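Local coordinates for protein hydrazine synthase subunit alpha (Candidatus Kuenenia stuttgartiensis, PDB 5C2V) that forms hydrazine from hydroxylamine and ammonia as the heme c-containing alpha subunit of the hydrazine synthase complex of an anammox bacterium, at residues 35-40 and 381-386; 78-83 and 92-97; 30-35 and 60-65; 44-49 and 306-311. All coordinates share one frame; numbering follows the deposited sequence.

Overall arrangement
All four contacts belong to the N-terminal six-bladed beta-propeller, away from both hemes. Interactions 1 and 3 share Thr-35 and lie in one blade, strand 31-37 pairing with 381-387 on one side and 58-63 on the other; their centres are about 13 Å apart. Interaction 2 is the first hairpin of the next blade, its centre about 12 Å from that of interaction 1, to which a hydrogen bond between Gln-384 OE1 and Asp-81 N ties it. Interaction 4, its centre also about 13 Å from that of interaction 1, joins two loops and, like interaction 1, touches the second alpha subunit. Asp-382 binds calcium, and trimethyl glycine lies about 7 Å from the side chains of Pro-38, Ala-79 and Val-60.

Interaction 1 of 4, residues 35-40 and 381-386; sequences TQSPRT and NDHQPA. With CA (calcium ion), chain B.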
loop_
_atom_site.group_PDB
_atom_site.type_symbol
_atom_site.label_atom_id
_atom_site.label_comp_id
_atom_site.label_asym_id
_atom_site.label_seq_id
_atom_site.Cartn_x
_atom_site.Cartn_y
_atom_site.Cartn_z
ATOM N N THR D 35 31.171 -21.396 1.849
ATOM C CA THR D 35 31.312 -20.958 3.231
ATOM C C THR D 35 30.493 -21.820 4.187
ATOM O O THR D 35 29.319 -22.109 3.937
ATOM C CB THR D 35 30.879 -19.485 3.396
ATOM O OG1 THR D 35 31.600 -18.662 2.470
ATOM C CG2 THR D 35 31.143 -18.999 4.814
ATOM N N GLN D 36 31.130 -22.227 5.280
ATOM C CA GLN D 36 30.454 -22.931 6.361
ATOM C C GLN D 36 30.411 -22.053 7.605
ATOM O O GLN D 36 31.448 -21.586 8.082
ATOM C CB GLN D 36 31.155 -24.252 6.675
ATOM C CG GLN D 36 31.039 -25.298 5.582
ATOM C CD GLN D 36 31.708 -26.604 5.960
ATOM O OE1 GLN D 36 32.683 -26.620 6.712
ATOM N NE2 GLN D 36 31.182 -27.709 5.444
ATOM N N SER D 37 29.207 -21.833 8.126
ATOM C CA SER D 37 29.026 -21.004 9.311
ATOM C C SER D 37 28.412 -21.814 10.446
ATOM O O SER D 37 27.619 -22.715 10.200
ATOM C CB SER D 37 28.146 -19.794 8.989
ATOM O OG SER D 37 28.776 -18.942 8.047
ATOM N N PRO D 38 28.786 -21.506 11.697
ATOM C CA PRO D 38 28.160 -22.193 12.833
ATOM C C PRO D 38 26.664 -21.911 12.852
ATOM O O PRO D 38 26.273 -20.820 12.435
ATOM C CB PRO D 38 28.855 -21.573 14.052
ATOM C CG PRO D 38 30.112 -20.958 13.516
ATOM C CD PRO D 38 29.783 -20.514 12.128
ATOM N N ARG D 39 25.834 -22.835 13.328
ATOM C CA ARG D 39 24.415 -22.525 13.340
ATOM C C ARG D 39 24.123 -21.873 14.676
ATOM O O ARG D 39 23.969 -22.538 15.701
ATOM C CB ARG D 39 23.571 -23.788 13.152
ATOM C CG ARG D 39 24.074 -24.726 12.065
ATOM C CD ARG D 39 23.432 -26.101 12.186
ATOM N NE ARG D 39 21.977 -26.024 12.288
ATOM C CZ ARG D 39 21.181 -27.077 12.435
ATOM N NH1 ARG D 39 21.697 -28.297 12.503
ATOM N NH2 ARG D 39 19.868 -26.912 12.517
ATOM N N THR D 40 24.039 -20.549 14.635
ATOM C CA THR D 40 23.829 -19.716 15.810
ATOM C C THR D 40 23.409 -18.337 15.306
ATOM O O THR D 40 23.634 -18.014 14.139
ATOM C CB THR D 40 25.102 -19.618 16.692
ATOM O OG1 THR D 40 25.678 -20.918 16.866
ATOM C CG2 THR D 40 24.777 -19.043 18.063
ATOM N N ASN D 381 25.958 -24.458 8.673
ATOM C CA ASN D 381 25.190 -23.823 7.621
ATOM C C ASN D 381 26.102 -23.716 6.415
ATOM O O ASN D 381 27.139 -23.051 6.460
ATOM C CB ASN D 381 24.681 -22.446 8.044
ATOM C CG ASN D 381 23.360 -22.513 8.782
ATOM O OD1 ASN D 381 22.567 -23.434 8.579
ATOM N ND2 ASN D 381 23.111 -21.531 9.643
ATOM N N ASP D 382 25.711 -24.385 5.338
ATOM C CA ASP D 382 26.540 -24.464 4.150
ATOM C C ASP D 382 25.958 -23.552 3.085
ATOM O O ASP D 382 24.910 -23.847 2.509
ATOM C CB ASP D 382 26.624 -25.912 3.656
ATOM C CG ASP D 382 27.041 -26.878 4.757
ATOM O OD1 ASP D 382 28.095 -26.645 5.382
ATOM O OD2 ASP D 382 26.309 -27.862 5.013
ATOM N N HIS D 383 26.638 -22.439 2.824
ATOM C CA HIS D 383 26.099 -21.443 1.908
ATOM C C HIS D 383 27.191 -20.746 1.109
ATOM O O HIS D 383 28.372 -21.061 1.248
ATOM C CB HIS D 383 25.262 -20.412 2.673
ATOM C CG HIS D 383 26.067 -19.490 3.533
ATOM N ND1 HIS D 383 26.826 -19.931 4.597
ATOM C CD2 HIS D 383 26.220 -18.144 3.498
ATOM C CE1 HIS D 383 27.417 -18.899 5.172
ATOM N NE2 HIS D 383 27.066 -17.803 4.523
ATOM N N GLN D 384 26.776 -19.800 0.272
ATOM C CA GLN D 384 27.668 -19.099 -0.653
ATOM C C GLN D 384 28.492 -20.040 -1.535
ATOM O O GLN D 384 29.720 -19.964 -1.535
ATOM C CB GLN D 384 28.607 -18.170 0.122
ATOM C CG GLN D 384 27.926 -16.958 0.730
ATOM C CD GLN D 384 28.886 -16.088 1.518
ATOM O OE1 GLN D 384 29.900 -16.566 2.026
ATOM N NE2 GLN D 384 28.569 -14.802 1.623
ATOM N N PRO D 385 27.824 -20.932 -2.290
ATOM C CA PRO D 385 28.601 -21.808 -3.173
ATOM C C PRO D 385 29.233 -21.039 -4.332
ATOM O O PRO D 385 28.555 -20.255 -4.996
ATOM C CB PRO D 385 27.559 -22.809 -3.677
ATOM C CG PRO D 385 26.282 -22.054 -3.648
ATOM C CD PRO D 385 26.373 -21.123 -2.467
ATOM N N ALA D 386 30.520 -21.268 -4.564
ATOM C CA ALA D 386 31.232 -20.621 -5.660
ATOM C C ALA D 386 32.077 -21.640 -6.416
ATOM O O ALA D 386 33.246 -21.841 -6.090
ATOM C CB ALA D 386 32.099 -19.486 -5.138
HETATM CA CA CA B . 24.451 -27.941 6.595
#
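A chi1 of 71° places CG of His-383 between backbone N and carbonyl carbon, leaning the imidazole toward segment 35-40, where CB of Thr-35 rests over its face, 4.3 Å from the ring centroid, as a CH-pi contact. In Thr-35 the torsion (chi1 -54°) keeps OG1 beside the backbone N and turns it to Gln-384, donating to OE1 at 2.7 Å in the carbonyl plane; the same OE1 accepts from the backbone N of Asp-81. Ser-37 OG approaches the imidazole at its edge, 3.2 Å from CE1, and is bonded to Ser-57 OG. In the backbone, Thr-35 with His-383 and Ser-37 with Asn-381 form hydrogen-bonded antiparallel pairs. On the other face Gln-36 lies alongside Asp-382 and sends a weak bond from NE2 to OD1 (3.3 Å), while its OE1 takes Arg-58 NE. Strand 381-387, from the far end of the propeller sequence, completes the blade of strand 31-37, a Velcro closure. Asp-382 OD2 binds calcium at 2.4 Å, with Asp-376 OD2 and the carbonyl oxygens of Phe-358, Asp-377 and Trp-380. The carboxylate gives one oxygen to the metal and the other a weak amide bond, and the calcium probably keeps it ionised.

Interaction 2 of 4, residues 78-83 and 92-97; sequences TAFDPC and AFAGVH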
loop_
_atom_site.group_PDB
_atom_site.type_symbol
_atom_site.label_atom_id
_atom_site.label_comp_id
_atom_site.label_asym_id
_atom_site.label_seq_id
_atom_site.Cartn_x
_atom_site.Cartn_y
_atom_site.Cartn_z
ATOM N N THR D 78 37.396 -15.857 11.315
ATOM C CA THR D 78 36.176 -15.682 10.537
ATOM C C THR D 78 36.514 -15.464 9.068
ATOM O O THR D 78 37.287 -14.570 8.734
ATOM C CB THR D 78 35.345 -14.490 11.048
ATOM O OG1 THR D 78 35.001 -14.695 12.423
ATOM C CG2 THR D 78 34.074 -14.333 10.225
ATOM N N ALA D 79 35.946 -16.287 8.193
ATOM C CA ALA D 79 36.177 -16.142 6.760
ATOM C C ALA D 79 34.927 -16.477 5.952
ATOM O O ALA D 79 34.253 -17.472 6.221
ATOM C CB ALA D 79 37.332 -17.012 6.326
ATOM N N PHE D 80 34.635 -15.649 4.953
ATOM C CA PHE D 80 33.419 -15.803 4.159
ATOM C C PHE D 80 33.480 -15.004 2.855
ATOM O O PHE D 80 34.500 -14.390 2.540
ATOM C CB PHE D 80 32.194 -15.381 4.977
ATOM C CG PHE D 80 32.259 -13.968 5.494
ATOM C CD1 PHE D 80 32.996 -13.661 6.628
ATOM C CD2 PHE D 80 31.574 -12.951 4.852
ATOM C CE1 PHE D 80 33.055 -12.364 7.104
ATOM C CE2 PHE D 80 31.629 -11.653 5.325
ATOM C CZ PHE D 80 32.370 -11.359 6.451
ATOM N N ASP D 81 32.377 -15.029 2.109
ATOM C CA ASP D 81 32.246 -14.332 0.825
ATOM C C ASP D 81 33.310 -14.713 -0.207
ATOM O O ASP D 81 34.146 -13.886 -0.567
ATOM C CB ASP D 81 32.276 -12.816 1.040
ATOM C CG ASP D 81 30.969 -12.279 1.585
ATOM O OD1 ASP D 81 29.923 -12.923 1.362
ATOM O OD2 ASP D 81 30.987 -11.212 2.233
ATOM N N PRO D 82 33.279 -15.966 -0.691
ATOM C CA PRO D 82 34.230 -16.394 -1.723
ATOM C C PRO D 82 33.917 -15.810 -3.101
ATOM O O PRO D 82 32.752 -15.775 -3.495
ATOM C CB PRO D 82 34.068 -17.923 -1.745
ATOM C CG PRO D 82 33.212 -18.265 -0.549
ATOM C CD PRO D 82 32.375 -17.059 -0.303
ATOM N N CYS D 83 34.942 -15.360 -3.820
ATOM C CA CYS D 83 34.789 -14.998 -5.228
ATOM C C CYS D 83 35.997 -15.472 -6.030
ATOM O O CYS D 83 37.122 -15.060 -5.757
ATOM C CB CYS D 83 34.607 -13.488 -5.385
ATOM S SG CYS D 83 34.160 -12.960 -7.057
ATOM N N ALA D 92 39.212 -14.370 -3.985
ATOM C CA ALA D 92 39.222 -13.306 -2.990
ATOM C C ALA D 92 38.064 -13.498 -2.020
ATOM O O ALA D 92 37.054 -14.114 -2.363
ATOM C CB ALA D 92 39.139 -11.944 -3.658
ATOM N N PHE D 93 38.211 -12.970 -0.809
ATOM C CA PHE D 93 37.198 -13.153 0.219
ATOM C C PHE D 93 37.282 -12.099 1.314
ATOM O O PHE D 93 38.157 -11.233 1.300
ATOM C CB PHE D 93 37.322 -14.550 0.834
ATOM C CG PHE D 93 38.629 -14.791 1.544
ATOM C CD1 PHE D 93 39.765 -15.144 0.834
ATOM C CD2 PHE D 93 38.718 -14.674 2.922
ATOM C CE1 PHE D 93 40.966 -15.369 1.483
ATOM C CE2 PHE D 93 39.916 -14.898 3.577
ATOM C CZ PHE D 93 41.041 -15.247 2.856
ATOM N N ALA D 94 36.357 -12.185 2.264
ATOM C CA ALA D 94 36.382 -11.342 3.449
ATOM C C ALA D 94 36.759 -12.197 4.647
ATOM O O ALA D 94 36.269 -13.316 4.793
ATOM C CB ALA D 94 35.038 -10.673 3.666
ATOM N N GLY D 95 37.634 -11.680 5.503
ATOM C CA GLY D 95 38.104 -12.470 6.623
ATOM C C GLY D 95 38.586 -11.704 7.837
ATOM O O GLY D 95 38.972 -10.537 7.750
ATOM N N VAL D 96 38.552 -12.379 8.982
ATOM C CA VAL D 96 39.126 -11.855 10.212
ATOM C C VAL D 96 40.295 -12.737 10.632
ATOM O O VAL D 96 40.102 -13.889 11.022
ATOM C CB VAL D 96 38.091 -11.793 11.350
ATOM C CG1 VAL D 96 38.697 -11.134 12.580
ATOM C CG2 VAL D 96 36.848 -11.046 10.898
ATOM N N HIS D 97 41.504 -12.194 10.545
ATOM C CA HIS D 97 42.706 -12.948 10.875
ATOM C C HIS D 97 42.737 -13.283 12.363
ATOM O O HIS D 97 42.270 -12.501 13.190
ATOM C CB HIS D 97 43.956 -12.159 10.479
ATOM C CG HIS D 97 45.191 -13.000 10.362
ATOM N ND1 HIS D 97 45.148 -14.361 10.158
ATOM C CD2 HIS D 97 46.501 -12.665 10.416
ATOM C CE1 HIS D 97 46.383 -14.831 10.093
ATOM N NE2 HIS D 97 47.221 -13.827 10.246
#
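Phe-80 leans its ring over Ala-94 across an antiparallel beta hairpin, strands 76-84 and 90-97, the first two strands of a propeller blade. At the root, Phe-80 CB packs on CG2 of Thr-35 in the adjoining blade. A chi1 of 57° then tips CG back over the partner strand. The carbonyl O of Ala-94 lies over a ring face, 3.8 Å from Phe-80 CD1. Farther out, CE2 and CZ meet the methyl group of Ala-94, CE2 at 3.9 Å from its CB, which sits over the ring face toward the rim as a CH-pi contact. Asp-81 OD1 lies at the ring edge; the carboxylate itself is bound through OD2 by Arg-126 and by the backbone N of Ser-127. Main-chain hydrogen bonds join Phe-80 to Ala-94 in both directions, and Cys-83 to Ala-92 likewise. Between these pairs the register slips by one residue, a beta bulge in which Asp-81 and Pro-82 occupy the place opposite Phe-93. At the other end Thr-78 and Val-96 pair, Thr-78 CB touching Val-96 CG2. On the opposite sheet face the ring of Phe-93 extends toward Gly-95, bringing Phe-93 CE2 to 4.3 Å from Ala-79 CB.

Interaction 3 of 4, residues 30-35 and 60-65; sequences SQILFT and VLFDLN
The Phe-34 ring lies obliquely across Val-60, so that the valine CG2 projects onto one ring face, 3.6 Å from the centroid and displaced toward the rim. These residues sit on the two central strands, 31-37 and 58-63, of an antiparallel four-stranded propeller blade. The same phenylalanine turns its edge to the next partner residue: CE2 of Phe-34 is 3.6 Å from CB of Phe-62. With CG anti to the backbone N (chi1 173°), the Phe-62 ring leads away from the partner strand, yet still lies side by side with Ile-32, whose CG1 approaches the ring edge at CD2. Leu-64 comes in at about a right angle to Ile-32, Leu-64 CD2 meeting Ile-32 CD1. Ile-32 with Phe-62 and Phe-34 with Val-60 are hydrogen-bonded pairs, each closed by two main-chain bonds. On the reverse face Leu-33 and Leu-61 are set aslant, CD2 of Leu-33 being 3.6 Å from CB of Leu-61. Gln-31 also slants across Asp-63, its amide 81° from the carboxylate plane, and NE2 makes a weak bond to OD2 at 3.3 Å. The other carboxylate oxygen, OD1, accepts from Thr-66 N and closes an Asx turn with Asn-65 N at 2.8 Å, met from above the carboxylate plane.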
loop_
_atom_site.group_PDB
_atom_site.type_symbol
_atom_site.label_atom_id
_atom_site.label_comp_id
_atom_site.label_asym_id
_atom_site.label_seq_id
_atom_site.Cartn_x
_atom_site.Cartn_y
_atom_site.Cartn_z
ATOM N N SER D 30 34.839 -29.666 -11.647
ATOM C CA SER D 30 35.077 -30.781 -10.733
ATOM C C SER D 30 35.162 -30.385 -9.256
ATOM O O SER D 30 35.231 -31.253 -8.388
ATOM C CB SER D 30 36.361 -31.513 -11.133
ATOM O OG SER D 30 37.490 -30.665 -11.011
ATOM N N GLN D 31 35.139 -29.086 -8.966
ATOM C CA GLN D 31 35.373 -28.611 -7.599
ATOM C C GLN D 31 34.613 -27.321 -7.298
ATOM O O GLN D 31 34.385 -26.503 -8.188
ATOM C CB GLN D 31 36.873 -28.394 -7.351
ATOM C CG GLN D 31 37.697 -29.674 -7.237
ATOM C CD GLN D 31 39.146 -29.416 -6.862
ATOM O OE1 GLN D 31 39.566 -28.270 -6.707
ATOM N NE2 GLN D 31 39.918 -30.488 -6.714
ATOM N N ILE D 32 34.219 -27.144 -6.038
ATOM C CA ILE D 32 33.491 -25.943 -5.632
ATOM C C ILE D 32 34.010 -25.361 -4.316
ATOM O O ILE D 32 34.482 -26.088 -3.444
ATOM C CB ILE D 32 31.974 -26.218 -5.484
ATOM C CG1 ILE D 32 31.713 -27.248 -4.381
ATOM C CG2 ILE D 32 31.370 -26.683 -6.804
ATOM C CD1 ILE D 32 30.246 -27.496 -4.115
ATOM N N LEU D 33 33.921 -24.042 -4.187
ATOM C CA LEU D 33 34.260 -23.358 -2.944
ATOM C C LEU D 33 32.989 -22.886 -2.252
ATOM O O LEU D 33 32.078 -22.385 -2.912
ATOM C CB LEU D 33 35.179 -22.163 -3.208
ATOM C CG LEU D 33 36.623 -22.413 -3.640
ATOM C CD1 LEU D 33 37.239 -21.129 -4.169
ATOM C CD2 LEU D 33 37.434 -22.945 -2.474
ATOM N N PHE D 34 32.914 -23.039 -0.933
ATOM C CA PHE D 34 31.761 -22.502 -0.212
ATOM C C PHE D 34 32.047 -22.201 1.256
ATOM O O PHE D 34 33.029 -22.675 1.827
ATOM C CB PHE D 34 30.560 -23.451 -0.327
ATOM C CG PHE D 34 30.788 -24.812 0.268
ATOM C CD1 PHE D 34 30.443 -25.076 1.583
ATOM C CD2 PHE D 34 31.323 -25.835 -0.498
ATOM C CE1 PHE D 34 30.641 -26.330 2.128
ATOM C CE2 PHE D 34 31.525 -27.091 0.043
ATOM C CZ PHE D 34 31.184 -27.339 1.358
ATOM N N THR D 35 31.171 -21.396 1.849
ATOM C CA THR D 35 31.312 -20.958 3.231
ATOM C C THR D 35 30.493 -21.820 4.187
ATOM O O THR D 35 29.319 -22.109 3.937
ATOM C CB THR D 35 30.879 -19.485 3.396
ATOM O OG1 THR D 35 31.600 -18.662 2.470
ATOM C CG2 THR D 35 31.143 -18.999 4.814
ATOM N N VAL D 60 35.761 -23.337 2.553
ATOM C CA VAL D 60 36.254 -24.670 2.229
ATOM C C VAL D 60 36.144 -25.024 0.747
ATOM O O VAL D 60 35.300 -24.488 0.017
ATOM C CB VAL D 60 35.509 -25.746 3.042
ATOM C CG1 VAL D 60 35.812 -25.599 4.525
ATOM C CG2 VAL D 60 34.017 -25.660 2.790
ATOM N N LEU D 61 37.015 -25.938 0.325
ATOM C CA LEU D 61 37.030 -26.459 -1.037
ATOM C C LEU D 61 36.594 -27.921 -1.049
ATOM O O LEU D 61 37.073 -28.730 -0.251
ATOM C CB LEU D 61 38.425 -26.317 -1.652
ATOM C CG LEU D 61 38.653 -26.918 -3.040
ATOM C CD1 LEU D 61 37.713 -26.299 -4.060
ATOM C CD2 LEU D 61 40.104 -26.738 -3.465
ATOM N N PHE D 62 35.689 -28.252 -1.963
ATOM C CA PHE D 62 35.098 -29.583 -2.022
ATOM C C PHE D 62 35.137 -30.154 -3.437
ATOM O O PHE D 62 34.743 -29.489 -4.397
ATOM C CB PHE D 62 33.658 -29.540 -1.505
ATOM C CG PHE D 62 32.907 -30.829 -1.674
ATOM C CD1 PHE D 62 33.110 -31.884 -0.800
ATOM C CD2 PHE D 62 31.987 -30.980 -2.699
ATOM C CE1 PHE D 62 32.416 -33.071 -0.953
ATOM C CE2 PHE D 62 31.291 -32.163 -2.855
ATOM C CZ PHE D 62 31.505 -33.210 -1.981
ATOM N N ASP D 63 35.614 -31.388 -3.555
ATOM C CA ASP D 63 35.677 -32.074 -4.840
ATOM C C ASP D 63 34.405 -32.886 -5.071
ATOM O O ASP D 63 34.012 -33.691 -4.229
ATOM C CB ASP D 63 36.911 -32.977 -4.905
ATOM C CG ASP D 63 37.104 -33.607 -6.271
ATOM O OD1 ASP D 63 36.526 -34.687 -6.517
ATOM O OD2 ASP D 63 37.837 -33.024 -7.098
ATOM N N LEU D 64 33.771 -32.671 -6.219
ATOM C CA LEU D 64 32.477 -33.281 -6.513
ATOM C C LEU D 64 32.587 -34.766 -6.851
ATOM O O LEU D 64 31.581 -35.472 -6.912
ATOM C CB LEU D 64 31.795 -32.540 -7.664
ATOM C CG LEU D 64 31.693 -31.020 -7.524
ATOM C CD1 LEU D 64 30.954 -30.418 -8.711
ATOM C CD2 LEU D 64 31.016 -30.641 -6.217
ATOM N N ASN D 65 33.811 -35.235 -7.070
ATOM C CA ASN D 65 34.044 -36.624 -7.445
ATOM C C ASN D 65 34.635 -37.439 -6.297
ATOM O O ASN D 65 34.023 -38.398 -5.828
ATOM C CB ASN D 65 34.957 -36.696 -8.671
ATOM C CG ASN D 65 34.315 -36.097 -9.910
ATOM O OD1 ASN D 65 33.549 -36.763 -10.609
ATOM N ND2 ASN D 65 34.621 -34.835 -10.186
#

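Interaction 4 of 4, residues 44-49 and 306-311; sequences DPYQNY and MNWGVG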
loop_
_atom_site.group_PDB
_atom_site.type_symbol
_atom_site.label_atom_id
_atom_site.label_comp_id
_atom_site.label_asym_id
_atom_site.label_seq_id
_atom_site.Cartn_x
_atom_site.Cartn_y
_atom_site.Cartn_z
ATOM N N ASP D 44 25.726 -17.129 12.326
ATOM C CA ASP D 44 25.121 -16.868 11.025
ATOM C C ASP D 44 24.115 -15.724 11.138
ATOM O O ASP D 44 22.910 -15.942 11.023
ATOM C CB ASP D 44 24.440 -18.132 10.491
ATOM C CG ASP D 44 24.103 -18.041 9.013
ATOM O OD1 ASP D 44 24.217 -16.941 8.434
ATOM O OD2 ASP D 44 23.716 -19.076 8.431
ATOM N N PRO D 45 24.610 -14.496 11.364
ATOM C CA PRO D 45 23.730 -13.347 11.604
ATOM C C PRO D 45 23.153 -12.756 10.321
ATOM O O PRO D 45 23.434 -11.600 10.005
ATOM C CB PRO D 45 24.659 -12.345 12.287
ATOM C CG PRO D 45 25.993 -12.629 11.685
ATOM C CD PRO D 45 26.033 -14.115 11.417
ATOM N N TYR D 46 22.349 -13.532 9.601
ATOM C CA TYR D 46 21.773 -13.058 8.347
ATOM C C TYR D 46 20.666 -12.031 8.574
ATOM O O TYR D 46 20.218 -11.373 7.635
ATOM C CB TYR D 46 21.237 -14.230 7.517
ATOM C CG TYR D 46 20.285 -15.154 8.248
ATOM C CD1 TYR D 46 18.968 -14.782 8.491
ATOM C CD2 TYR D 46 20.699 -16.410 8.672
ATOM C CE1 TYR D 46 18.096 -15.627 9.153
ATOM C CE2 TYR D 46 19.833 -17.262 9.330
ATOM C CZ TYR D 46 18.535 -16.866 9.568
ATOM O OH TYR D 46 17.670 -17.712 10.225
ATOM N N GLN D 47 20.227 -11.894 9.820
ATOM C CA GLN D 47 19.170 -10.944 10.145
ATOM C C GLN D 47 19.704 -9.513 10.163
ATOM O O GLN D 47 18.937 -8.553 10.090
ATOM C CB GLN D 47 18.532 -11.289 11.492
ATOM C CG GLN D 47 19.403 -10.983 12.696
ATOM C CD GLN D 47 20.468 -12.030 12.953
ATOM O OE1 GLN D 47 20.420 -13.132 12.407
ATOM N NE2 GLN D 47 21.437 -11.692 13.798
ATOM N N ASN D 48 21.022 -9.379 10.277
ATOM C CA ASN D 48 21.680 -8.074 10.274
ATOM C C ASN D 48 22.227 -7.661 8.904
ATOM O O ASN D 48 22.923 -6.652 8.791
ATOM C CB ASN D 48 22.799 -8.048 11.316
ATOM C CG ASN D 48 22.272 -7.861 12.728
ATOM O OD1 ASN D 48 22.608 -8.620 13.637
ATOM N ND2 ASN D 48 21.435 -6.845 12.916
ATOM N N TYR D 49 21.918 -8.456 7.880
ATOM C CA TYR D 49 22.348 -8.212 6.499
ATOM C C TYR D 49 22.048 -6.775 6.069
ATOM O O TYR D 49 21.012 -6.230 6.443
ATOM C CB TYR D 49 21.631 -9.196 5.566
ATOM C CG TYR D 49 22.456 -9.759 4.430
ATOM C CD1 TYR D 49 23.144 -10.956 4.574
ATOM C CD2 TYR D 49 22.516 -9.114 3.201
ATOM C CE1 TYR D 49 23.888 -11.483 3.536
ATOM C CE2 TYR D 49 23.258 -9.633 2.157
ATOM C CZ TYR D 49 23.941 -10.819 2.330
ATOM O OH TYR D 49 24.681 -11.340 1.294
ATOM N N MET D 306 13.238 -6.858 5.480
ATOM C CA MET D 306 14.170 -5.993 4.767
ATOM C C MET D 306 15.626 -6.246 5.161
ATOM O O MET D 306 16.536 -6.068 4.352
ATOM C CB MET D 306 13.802 -4.527 5.012
ATOM C CG MET D 306 14.650 -3.522 4.253
ATOM S SD MET D 306 13.987 -1.848 4.352
ATOM C CE MET D 306 12.436 -2.048 3.478
ATOM N N ASN D 307 15.840 -6.670 6.402
ATOM C CA ASN D 307 17.191 -6.848 6.924
ATOM C C ASN D 307 17.715 -8.283 6.823
ATOM O O ASN D 307 18.824 -8.573 7.271
ATOM C CB ASN D 307 17.249 -6.384 8.381
ATOM C CG ASN D 307 18.500 -5.582 8.687
ATOM O OD1 ASN D 307 19.025 -4.875 7.827
ATOM N ND2 ASN D 307 18.985 -5.690 9.919
ATOM N N TRP D 308 16.926 -9.175 6.232
ATOM C CA TRP D 308 17.291 -10.591 6.173
ATOM C C TRP D 308 18.063 -10.961 4.907
ATOM O O TRP D 308 17.789 -10.447 3.824
ATOM C CB TRP D 308 16.045 -11.471 6.279
ATOM C CG TRP D 308 15.626 -11.756 7.688
ATOM C CD1 TRP D 308 15.836 -10.968 8.782
ATOM C CD2 TRP D 308 14.939 -12.922 8.159
ATOM N NE1 TRP D 308 15.314 -11.566 9.903
ATOM C CE2 TRP D 308 14.758 -12.769 9.548
ATOM C CE3 TRP D 308 14.456 -14.079 7.540
ATOM C CZ2 TRP D 308 14.115 -13.727 10.328
ATOM C CZ3 TRP D 308 13.819 -15.030 8.316
ATOM C CH2 TRP D 308 13.654 -14.849 9.695
ATOM N N GLY D 309 19.030 -11.862 5.062
ATOM C CA GLY D 309 19.835 -12.332 3.948
ATOM C C GLY D 309 19.382 -13.684 3.429
ATOM O O GLY D 309 19.968 -14.230 2.494
ATOM N N VAL D 310 18.338 -14.229 4.045
ATOM C CA VAL D 310 17.739 -15.477 3.583
ATOM C C VAL D 310 16.272 -15.238 3.242
ATOM O O VAL D 310 15.672 -14.272 3.710
ATOM C CB VAL D 310 17.858 -16.598 4.634
ATOM C CG1 VAL D 310 19.313 -16.805 5.026
ATOM C CG2 VAL D 310 17.016 -16.276 5.857
ATOM N N GLY D 311 15.696 -16.118 2.430
ATOM C CA GLY D 311 14.362 -15.893 1.904
ATOM C C GLY D 311 14.041 -16.811 0.743
ATOM O O GLY D 311 14.559 -17.924 0.659
#
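Tyr-46 and Trp-308 make the aromatic contact, an edge-to-face (T-shaped) pair: the CE1 edge of the tyrosine points at the centre of the indole face, with planes at 78° and the centroids of the phenol and the six-membered indole ring 5.5 Å apart. CB of Gln-47 packs on the same indole, 3.6 Å from NE1 of Trp-308. Two CH-pi contacts accompany the pair. Val-310 lays CG2 over one face of the Tyr-46 ring, 3.9 Å from its centroid; chi1 of 52° puts the tyrosine CG between backbone N and carbonyl carbon and turns a face of the ring to that methyl. Gly-309 presses its CA on the face of Tyr-49, 3.6 Å from CD1, and the absence of a side chain lets the ring lie close to the main chain. The two loops come from different propeller blades: loop 44-49 joins strands 31-37 and 58-63, while loop 306-311 joins strands 297-303 and 312-317. Arg-355 of the second alpha subunit packs on Tyr-46. Among polar contacts, Gly-309 N donates to Tyr-46 O at 2.9 Å, tilted from the carbonyl plane, and CA of Trp-308 meets the same oxygen as a CA-H...O contact. The hydroxyl of Tyr-49 is bonded to Asp-230 OD2.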